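Local structure of beta-ketoacyl synthase (Pseudomonas aeruginosa, 4CW4) at residues Thr469-Lys472 and Ala473-His477; Asp506-Ala509 and Asp510-Gln514; Asp485-Ile488 and Ser489-Thr493; Glu36-Asp39 and Pro40-Gln44. The protein catalyses the condensation of acetyl-CoA with malonyl-ACP to give acetoacetyl-ACP, the primer with which fatty acid synthesis begins. All blocks are in the same frame, centred on the assembly; numbering follows the deposited sequence.

Overall arrangement
Contacts 1 and 3 are the buried pair: their centres lie about 11 Å apart, and they touch where V471 packs on Q486 and S489. Contact 1 closes the short helix 472-475 next to the active site, and contact 3 is a stretch inside helix 482-496, the next helix in the chain. Contacts 2 and 4 are only partly buried and lie farther out, with centres about 30 Å apart. Backbone hydrogen bonds dominate contact 3, with one loose leucine pair, while contact 1 adds a lysine laid over a histidine ring. Nearer the surface, contact 2 pairs a tight valine pair with a long salt bridge, and contact 4 caps helix 40-53 with an aspartate.

Contact 1 of 4, residues Thr469-Lys472 and Ala473-His477; sequences TAVK and AYVGH
K472 stays extended from CB to CE and bends only at its last torsion (chi4 60°), while H477 turns its ring anti to its own backbone N (chi1 -168°). The two side chains therefore run side by side, pointing the same way. K472 CE sits 3.6 Å from the centroid of the H477 ring and 7° off its normal, a CH-pi contact square over one face. The bend carries NZ off to the backbone O of H439, so it is the CE methylene, not the amine, that meets the imidazole. H477 ND1 is tied to the backbone N of L479, which fixes the ring's rotation further. H477 and H439 are predicted active-site residues, and H477 touches C286, consistent with the Cys-His-His triad of KAS I/II enzymes; K472 links the two histidines.

Before the glycine the backbone winds into the short helix 472-475. V471 O takes two donors, Y474 N at 3.0 Å and V475 N at 3.2 Å. A473 N closes the first turn on A470 O at 3.1 Å. At the far end G476, with positive phi, leaves the helix yet still bonds through its N to K472 O at 3.0 Å, and its own O lies 3.3 Å from K472 CG.

T469 ends strand 466-469, whose backbone pairs with strand 434-437. V471 reaches Q486 and S489 of helix 482-496, V475 reaches D485 of the same helix, and M33 of helix 28-33 packs against both V471 and Y474.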
loop_
_atom_site.group_PDB
_atom_site.type_symbol
_atom_site.label_atom_id
_atom_site.label_comp_id
_atom_site.label_asym_id
_atom_site.label_seq_id
_atom_site.Cartn_x
_atom_site.Cartn_y
_atom_site.Cartn_z
ATOM N N THR A 469 -17.657 20.575 9.709
ATOM C CA THR A 469 -17.442 19.783 10.907
ATOM C C THR A 469 -16.083 19.079 10.784
ATOM O O THR A 469 -15.543 18.970 9.687
ATOM C CB THR A 469 -18.611 18.801 11.126
ATOM O OG1 THR A 469 -18.489 18.143 12.401
ATOM C CG2 THR A 469 -18.710 17.771 10.008
ATOM N N ALA A 470 -15.520 18.652 11.917
ATOM C CA ALA A 470 -14.161 18.103 11.954
ATOM C C ALA A 470 -14.053 16.940 12.943
ATOM O O ALA A 470 -13.903 17.128 14.138
ATOM C CB ALA A 470 -13.165 19.201 12.294
ATOM N N VAL A 471 -14.169 15.727 12.415
ATOM C CA VAL A 471 -14.279 14.547 13.257
ATOM C C VAL A 471 -13.008 14.323 14.092
ATOM O O VAL A 471 -13.074 13.723 15.163
ATOM C CB VAL A 471 -14.598 13.291 12.416
ATOM C CG1 VAL A 471 -13.344 12.803 11.676
ATOM C CG2 VAL A 471 -15.210 12.192 13.282
ATOM N N LYS A 472 -11.862 14.818 13.618
ATOM C CA LYS A 472 -10.596 14.592 14.336
ATOM C C LYS A 472 -10.564 15.301 15.686
ATOM O O LYS A 472 -9.752 14.966 16.551
ATOM C CB LYS A 472 -9.388 15.010 13.492
ATOM C CG LYS A 472 -9.181 14.153 12.233
ATOM C CD LYS A 472 -8.011 14.648 11.389
ATOM C CE LYS A 472 -7.831 13.841 10.102
ATOM N NZ LYS A 472 -9.032 13.902 9.225
ATOM N N ALA A 473 -11.447 16.273 15.893
ATOM C CA ALA A 473 -11.555 16.891 17.212
ATOM C C ALA A 473 -11.917 15.848 18.269
ATOM O O ALA A 473 -11.478 15.925 19.431
ATOM C CB ALA A 473 -12.611 17.985 17.189
ATOM N N TYR A 474 -12.765 14.908 17.863
ATOM C CA TYR A 474 -13.245 13.842 18.747
ATOM C C TYR A 474 -12.323 12.631 18.821
ATOM O O TYR A 474 -12.070 12.119 19.916
ATOM C CB TYR A 474 -14.631 13.365 18.304
ATOM C CG TYR A 474 -15.701 14.423 18.364
ATOM C CD1 TYR A 474 -16.315 14.733 19.573
ATOM C CD2 TYR A 474 -16.100 15.127 17.230
ATOM C CE1 TYR A 474 -17.310 15.687 19.658
ATOM C CE2 TYR A 474 -17.093 16.102 17.312
ATOM C CZ TYR A 474 -17.695 16.372 18.533
ATOM O OH TYR A 474 -18.680 17.323 18.642
ATOM N N VAL A 475 -11.889 12.125 17.662
ATOM C CA VAL A 475 -11.229 10.822 17.617
ATOM C C VAL A 475 -9.796 10.869 17.112
ATOM O O VAL A 475 -9.181 9.838 16.930
ATOM C CB VAL A 475 -12.044 9.818 16.752
ATOM C CG1 VAL A 475 -13.442 9.642 17.336
ATOM C CG2 VAL A 475 -12.109 10.269 15.272
ATOM N N GLY A 476 -9.260 12.064 16.929
ATOM C CA GLY A 476 -7.911 12.194 16.425
ATOM C C GLY A 476 -7.805 11.722 14.992
ATOM O O GLY A 476 -8.815 11.565 14.296
ATOM N N HIS A 477 -6.566 11.532 14.558
ATOM C CA HIS A 477 -6.213 11.249 13.180
ATOM C C HIS A 477 -5.752 9.805 13.051
ATOM O O HIS A 477 -4.644 9.462 13.451
ATOM C CB HIS A 477 -5.088 12.198 12.792
ATOM C CG HIS A 477 -4.807 12.236 11.331
ATOM N ND1 HIS A 477 -5.201 11.232 10.484
ATOM C CD2 HIS A 477 -4.187 13.163 10.562
ATOM C CE1 HIS A 477 -4.849 11.541 9.246
ATOM N NE2 HIS A 477 -4.231 12.707 9.264
#

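Contact 2 of 4, residues Asp506-Ala509 and Asp510-Gln514; sequences DKVA and DDVHQ
A509 and V512 are the two ends of a type I beta turn, closed by V512 N bonding to A509 O at 3.1 Å. The hydrogen bond is fairly straight (166° at the hydrogen), although the donor stands well above the carbonyl plane. The A509 methyl also has V512 CG2 at 4.1 Å and D511 OD1 at 3.7 Å; that carboxylate oxygen makes its salt bridge to R447 of helix 444-461.

V508, just before the turn, does the apolar work. With CG1 anti to the backbone N (chi1 171°), this methyl is driven against V512, and CG1 to CB at 3.5 Å makes a close-packed pair. The two valines are set nearly perpendicular. The same methyl meets the amide end of Q514, 3.6 Å from CD and hardly farther from OE1 and NE2, the Q514 chain running antiparallel to V508.

D510, at the turn's second position, is exposed. Its OD2 faces K507 NZ across 3.8 Å, a long salt bridge between obliquely crossing chains.

Within this loop between helix 482-496 and strand 517-519, the turn bond and the valine packing are the close contacts, and both valines also touch I519. D511 and H513 N tie the loop to helix 444-461 as well, the latter through S451. The solvent-side charge pair, being long, probably adds little.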
loop_
_atom_site.group_PDB
_atom_site.type_symbol
_atom_site.label_atom_id
_atom_site.label_comp_id
_atom_site.label_asym_id
_atom_site.label_seq_id
_atom_site.Cartn_x
_atom_site.Cartn_y
_atom_site.Cartn_z
ATOM N N ASP A 506 -12.328 27.132 21.502
ATOM C CA ASP A 506 -13.116 28.191 22.121
ATOM C C ASP A 506 -13.603 29.192 21.136
ATOM O O ASP A 506 -14.586 29.894 21.381
ATOM C CB ASP A 506 -12.295 28.882 23.187
ATOM C CG ASP A 506 -12.154 28.027 24.397
ATOM O OD1 ASP A 506 -13.202 27.534 24.840
ATOM O OD2 ASP A 506 -11.020 27.798 24.854
ATOM N N LYS A 507 -12.873 29.271 20.044
ATOM C CA LYS A 507 -13.240 30.055 18.900
ATOM C C LYS A 507 -12.279 29.698 17.785
ATOM O O LYS A 507 -11.216 29.096 17.990
ATOM C CB LYS A 507 -13.194 31.542 19.188
ATOM C CG LYS A 507 -11.847 32.205 19.062
ATOM C CD LYS A 507 -12.019 33.683 18.731
ATOM C CE LYS A 507 -10.724 34.251 18.185
ATOM N NZ LYS A 507 -9.589 33.821 19.031
ATOM N N VAL A 508 -12.670 30.088 16.591
ATOM C CA VAL A 508 -11.892 29.815 15.402
ATOM C C VAL A 508 -10.672 30.735 15.400
ATOM O O VAL A 508 -10.779 31.917 15.750
ATOM C CB VAL A 508 -12.799 30.011 14.171
ATOM C CG1 VAL A 508 -12.004 29.954 12.897
ATOM C CG2 VAL A 508 -13.913 28.958 14.178
ATOM N N ALA A 509 -9.500 30.197 15.069
ATOM C CA ALA A 509 -8.296 31.023 15.043
ATOM C C ALA A 509 -8.448 32.226 14.116
ATOM O O ALA A 509 -9.119 32.154 13.079
ATOM C CB ALA A 509 -7.059 30.202 14.651
ATOM N N ASP A 510 -7.784 33.321 14.486
ATOM C CA ASP A 510 -7.900 34.570 13.748
ATOM C C ASP A 510 -7.469 34.476 12.290
ATOM O O ASP A 510 -7.911 35.271 11.481
ATOM C CB ASP A 510 -7.081 35.664 14.433
ATOM C CG ASP A 510 -7.573 35.972 15.825
ATOM O OD1 ASP A 510 -8.554 36.732 15.929
ATOM O OD2 ASP A 510 -6.988 35.444 16.801
ATOM N N ASP A 511 -6.614 33.515 11.945
ATOM C CA ASP A 511 -6.104 33.429 10.574
ATOM C C ASP A 511 -6.912 32.493 9.680
ATOM O O ASP A 511 -6.573 32.296 8.521
ATOM C CB ASP A 511 -4.606 33.086 10.540
ATOM C CG ASP A 511 -4.266 31.764 11.220
ATOM O OD1 ASP A 511 -5.195 30.990 11.548
ATOM O OD2 ASP A 511 -3.039 31.501 11.396
ATOM N N VAL A 512 -7.983 31.905 10.210
ATOM C CA VAL A 512 -8.810 31.018 9.413
ATOM C C VAL A 512 -9.701 31.842 8.475
ATOM O O VAL A 512 -10.257 32.866 8.868
ATOM C CB VAL A 512 -9.651 30.129 10.322
ATOM C CG1 VAL A 512 -10.726 29.386 9.534
ATOM C CG2 VAL A 512 -8.741 29.138 11.073
ATOM N N HIS A 513 -9.840 31.378 7.239
ATOM C CA HIS A 513 -10.672 32.056 6.240
ATOM C C HIS A 513 -12.125 31.596 6.407
ATOM O O HIS A 513 -12.432 30.433 6.160
ATOM C CB HIS A 513 -10.188 31.710 4.834
ATOM C CG HIS A 513 -8.798 32.169 4.533
ATOM N ND1 HIS A 513 -8.418 32.596 3.275
ATOM C CD2 HIS A 513 -7.686 32.242 5.302
ATOM C CE1 HIS A 513 -7.139 32.912 3.286
ATOM N NE2 HIS A 513 -6.668 32.706 4.500
ATOM N N GLN A 514 -13.012 32.505 6.812
ATOM C CA GLN A 514 -14.358 32.143 7.226
ATOM C C GLN A 514 -15.493 32.792 6.465
ATOM O O GLN A 514 -16.639 32.524 6.794
ATOM C CB GLN A 514 -14.580 32.605 8.684
ATOM C CG GLN A 514 -13.768 31.921 9.682
ATOM C CD GLN A 514 -14.265 32.149 11.076
ATOM O OE1 GLN A 514 -13.736 32.990 11.815
ATOM N NE2 GLN A 514 -15.251 31.365 11.472
#

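Contact 3 of 4, residues Asp485-Ile488 and Ser489-Thr493; sequences DQLI and SALGT
A buried run of alpha-helix, in the middle of helix 482-496, joins D485-I488 to S489-T493 through the usual bonds between residues four apart. S489 N binds D485 O at 3.1 Å, A490 N binds Q486 O at 2.9 Å, and L491 N binds L487 O at 3.2 Å. The next link, G492 N to I488 O, is weak at 3.4 Å.

The helix runs between strands of both halves of the thiolase fold, as expected of its central helical layer: A490 touches strand 532-539 on one side, while I488 and L491 touch strand 10-19.

Side chains add a little along the L487 flank. L491 CG rests 3.4 Å from L487 O, and the leucine tips approach through L487 CD1 and L491 CD2 at 4.3 Å. L491 reaches this flank because its CG lies anti to its carbonyl carbon (chi1 -58°). S489 CB, in turn, lies over the carbonyls of the preceding turn, 3.5 Å from D485 O. D485 is held by several bonds, OD1 accepting from Q368 and N19 and also paired with the hydroxyl of S366, with OD2 on S478. Q486 reaches strand 532-539, its NE2 bound to N536 O.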
loop_
_atom_site.group_PDB
_atom_site.type_symbol
_atom_site.label_atom_id
_atom_site.label_comp_id
_atom_site.label_asym_id
_atom_site.label_seq_id
_atom_site.Cartn_x
_atom_site.Cartn_y
_atom_site.Cartn_z
ATOM N N ASP A 485 -13.487 7.467 9.212
ATOM C CA ASP A 485 -14.069 8.107 10.396
ATOM C C ASP A 485 -14.977 9.275 9.969
ATOM O O ASP A 485 -16.052 9.494 10.531
ATOM C CB ASP A 485 -12.983 8.659 11.341
ATOM C CG ASP A 485 -12.157 7.575 12.020
ATOM O OD1 ASP A 485 -12.644 6.434 12.204
ATOM O OD2 ASP A 485 -11.010 7.905 12.414
ATOM N N GLN A 486 -14.514 10.054 8.990
ATOM C CA GLN A 486 -15.316 11.157 8.448
ATOM C C GLN A 486 -16.616 10.669 7.808
ATOM O O GLN A 486 -17.703 11.167 8.121
ATOM C CB GLN A 486 -14.509 11.985 7.433
ATOM C CG GLN A 486 -13.300 12.712 8.004
ATOM C CD GLN A 486 -12.442 13.319 6.889
ATOM O OE1 GLN A 486 -11.744 12.616 6.164
ATOM N NE2 GLN A 486 -12.509 14.606 6.742
ATOM N N LEU A 487 -16.508 9.722 6.884
ATOM C CA LEU A 487 -17.674 9.203 6.172
ATOM C C LEU A 487 -18.702 8.650 7.147
ATOM O O LEU A 487 -19.880 8.948 7.049
ATOM C CB LEU A 487 -17.254 8.123 5.155
ATOM C CG LEU A 487 -18.440 7.441 4.430
ATOM C CD1 LEU A 487 -19.338 8.460 3.794
ATOM C CD2 LEU A 487 -17.973 6.418 3.371
ATOM N N ILE A 488 -18.260 7.882 8.121
ATOM C CA ILE A 488 -19.220 7.246 8.998
ATOM C C ILE A 488 -19.913 8.283 9.878
ATOM O O ILE A 488 -21.125 8.196 10.100
ATOM C CB ILE A 488 -18.566 6.098 9.765
ATOM C CG1 ILE A 488 -18.431 4.898 8.817
ATOM C CG2 ILE A 488 -19.378 5.727 10.998
ATOM C CD1 ILE A 488 -17.686 3.763 9.386
ATOM N N SER A 489 -19.171 9.277 10.347
ATOM C CA SER A 489 -19.805 10.368 11.076
ATOM C C SER A 489 -20.849 11.078 10.212
ATOM O O SER A 489 -21.947 11.392 10.686
ATOM C CB SER A 489 -18.779 11.367 11.577
ATOM O OG SER A 489 -19.456 12.435 12.203
ATOM N N ALA A 490 -20.519 11.291 8.938
ATOM C CA ALA A 490 -21.451 11.945 8.025
ATOM C C ALA A 490 -22.788 11.211 7.988
ATOM O O ALA A 490 -23.858 11.829 7.914
ATOM C CB ALA A 490 -20.869 12.035 6.624
ATOM N N LEU A 491 -22.739 9.888 8.039
ATOM C CA LEU A 491 -23.954 9.101 7.946
ATOM C C LEU A 491 -24.842 9.353 9.149
ATOM O O LEU A 491 -26.060 9.285 9.059
ATOM C CB LEU A 491 -23.621 7.617 7.851
ATOM C CG LEU A 491 -22.718 7.207 6.675
ATOM C CD1 LEU A 491 -22.602 5.692 6.614
ATOM C CD2 LEU A 491 -23.247 7.790 5.349
ATOM N N GLY A 492 -24.206 9.631 10.278
ATOM C CA GLY A 492 -24.917 9.968 11.491
ATOM C C GLY A 492 -25.638 11.297 11.377
ATOM O O GLY A 492 -26.760 11.455 11.873
ATOM N N THR A 493 -24.996 12.282 10.751
ATOM C CA THR A 493 -25.684 13.554 10.482
ATOM C C THR A 493 -26.940 13.333 9.634
ATOM O O THR A 493 -27.982 13.926 9.903
ATOM C CB THR A 493 -24.732 14.578 9.848
ATOM O OG1 THR A 493 -23.751 14.937 10.821
ATOM C CG2 THR A 493 -25.471 15.845 9.352
#

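Contact 4 of 4, residues Glu36-Asp39 and Pro40-Gln44; sequences ESMD and PQARQ
R43 begins at CB 3.5 Å from D39 O, the same oxygen that its backbone N bonds at 3.0 Å to close the first helical turn. CB also faces M38 CB across 4.2 Å. CG lies anti to the backbone N (chi1 165°) and the chain stays extended as far as CD, then bends at chi3 (61°) to bring the guanidinium back over the incoming loop. There NE forms a salt bridge with E78. NH1 reaches M38 O at 2.8 Å, a weak bond because it is strongly bent (127° at the hydrogen), and has I35 O as a further acceptor. CZ and NH2 lie behind it, farther from M38 O. Meanwhile D39 O sits off-centre over one face of the guanidinium. The arginine thus ties loop 36-39 to helix 40-53 and, through E78, to helix 74-87.

D39 is the N-cap of helix 40-53. Its OD1 takes A42 N at 3.1 Å from above the carboxylate plane and, more weakly, Q41 N at 2.9 Å. P40, the first residue of the helix, has no N-H to be satisfied, so the cap serves the next two. The negative charge of D39 probably interacts favourably with the positive end of the helix dipole.

On the apolar side M38, folded back at two torsions, sets its CE 3.6 Å from A42 CB, and the D39 OD2 atom approaches that methyl as well. M38 also packs on I498, while E36 pairs with K503.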
loop_
_atom_site.group_PDB
_atom_site.type_symbol
_atom_site.label_atom_id
_atom_site.label_comp_id
_atom_site.label_asym_id
_atom_site.label_seq_id
_atom_site.Cartn_x
_atom_site.Cartn_y
_atom_site.Cartn_z
ATOM N N GLU A 36 -24.514 14.815 24.215
ATOM C CA GLU A 36 -25.331 15.741 24.988
ATOM C C GLU A 36 -26.505 16.292 24.178
ATOM O O GLU A 36 -27.466 16.830 24.731
ATOM C CB GLU A 36 -24.459 16.881 25.521
ATOM C CG GLU A 36 -23.927 17.785 24.434
ATOM C CD GLU A 36 -22.527 17.406 23.921
ATOM O OE1 GLU A 36 -22.105 16.215 23.917
ATOM O OE2 GLU A 36 -21.835 18.357 23.509
ATOM N N SER A 37 -26.437 16.139 22.864
ATOM C CA SER A 37 -27.476 16.649 21.972
ATOM C C SER A 37 -28.548 15.607 21.656
ATOM O O SER A 37 -29.565 15.935 21.055
ATOM C CB SER A 37 -26.846 17.130 20.659
ATOM O OG SER A 37 -25.991 18.236 20.908
ATOM N N MET A 38 -28.288 14.347 22.000
ATOM C CA MET A 38 -29.228 13.274 21.739
ATOM C C MET A 38 -30.362 13.319 22.742
ATOM O O MET A 38 -30.224 13.900 23.828
ATOM C CB MET A 38 -28.533 11.920 21.839
ATOM C CG MET A 38 -27.391 11.715 20.828
ATOM S SD MET A 38 -27.872 11.875 19.097
ATOM C CE MET A 38 -29.137 10.637 19.013
ATOM N N ASP A 39 -31.483 12.694 22.403
ATOM C CA ASP A 39 -32.535 12.508 23.392
ATOM C C ASP A 39 -32.056 11.453 24.372
ATOM O O ASP A 39 -31.125 10.697 24.069
ATOM C CB ASP A 39 -33.829 12.051 22.739
ATOM C CG ASP A 39 -33.691 10.693 22.094
ATOM O OD1 ASP A 39 -33.886 9.669 22.784
ATOM O OD2 ASP A 39 -33.367 10.665 20.898
ATOM N N PRO A 40 -32.667 11.396 25.549
ATOM C CA PRO A 40 -32.195 10.474 26.582
ATOM C C PRO A 40 -32.245 8.999 26.221
ATOM O O PRO A 40 -31.387 8.268 26.713
ATOM C CB PRO A 40 -33.155 10.755 27.755
ATOM C CG PRO A 40 -33.502 12.178 27.575
ATOM C CD PRO A 40 -33.649 12.357 26.092
ATOM N N GLN A 41 -33.188 8.540 25.403
ATOM C CA GLN A 41 -33.229 7.107 25.136
ATOM C C GLN A 41 -32.020 6.730 24.284
ATOM O O GLN A 41 -31.363 5.726 24.535
ATOM C CB GLN A 41 -34.526 6.680 24.445
ATOM C CG GLN A 41 -34.654 5.169 24.365
ATOM C CD GLN A 41 -33.979 4.576 23.131
ATOM O OE1 GLN A 41 -33.650 5.284 22.194
ATOM N NE2 GLN A 41 -33.786 3.268 23.133
ATOM N N ALA A 42 -31.738 7.534 23.268
ATOM C CA ALA A 42 -30.592 7.266 22.376
ATOM C C ALA A 42 -29.267 7.388 23.113
ATOM O O ALA A 42 -28.370 6.575 22.909
ATOM C CB ALA A 42 -30.602 8.198 21.196
ATOM N N ARG A 43 -29.162 8.399 23.971
ATOM C CA ARG A 43 -27.956 8.614 24.768
ATOM C C ARG A 43 -27.754 7.466 25.741
ATOM O O ARG A 43 -26.659 6.927 25.838
ATOM C CB ARG A 43 -28.008 9.953 25.516
ATOM C CG ARG A 43 -26.965 10.080 26.627
ATOM C CD ARG A 43 -26.766 11.502 27.124
ATOM N NE ARG A 43 -28.020 12.010 27.670
ATOM C CZ ARG A 43 -28.802 12.907 27.072
ATOM N NH1 ARG A 43 -28.467 13.470 25.914
ATOM N NH2 ARG A 43 -29.936 13.259 27.651
ATOM N N GLN A 44 -28.805 7.084 26.459
ATOM C CA GLN A 44 -28.668 6.061 27.484
ATOM C C GLN A 44 -28.384 4.702 26.856
ATOM O O GLN A 44 -27.639 3.894 27.405
ATOM C CB GLN A 44 -29.911 6.036 28.372
ATOM C CG GLN A 44 -29.981 7.269 29.265
ATOM C CD GLN A 44 -31.371 7.565 29.826
ATOM O OE1 GLN A 44 -32.344 6.827 29.614
ATOM N NE2 GLN A 44 -31.465 8.669 30.539
#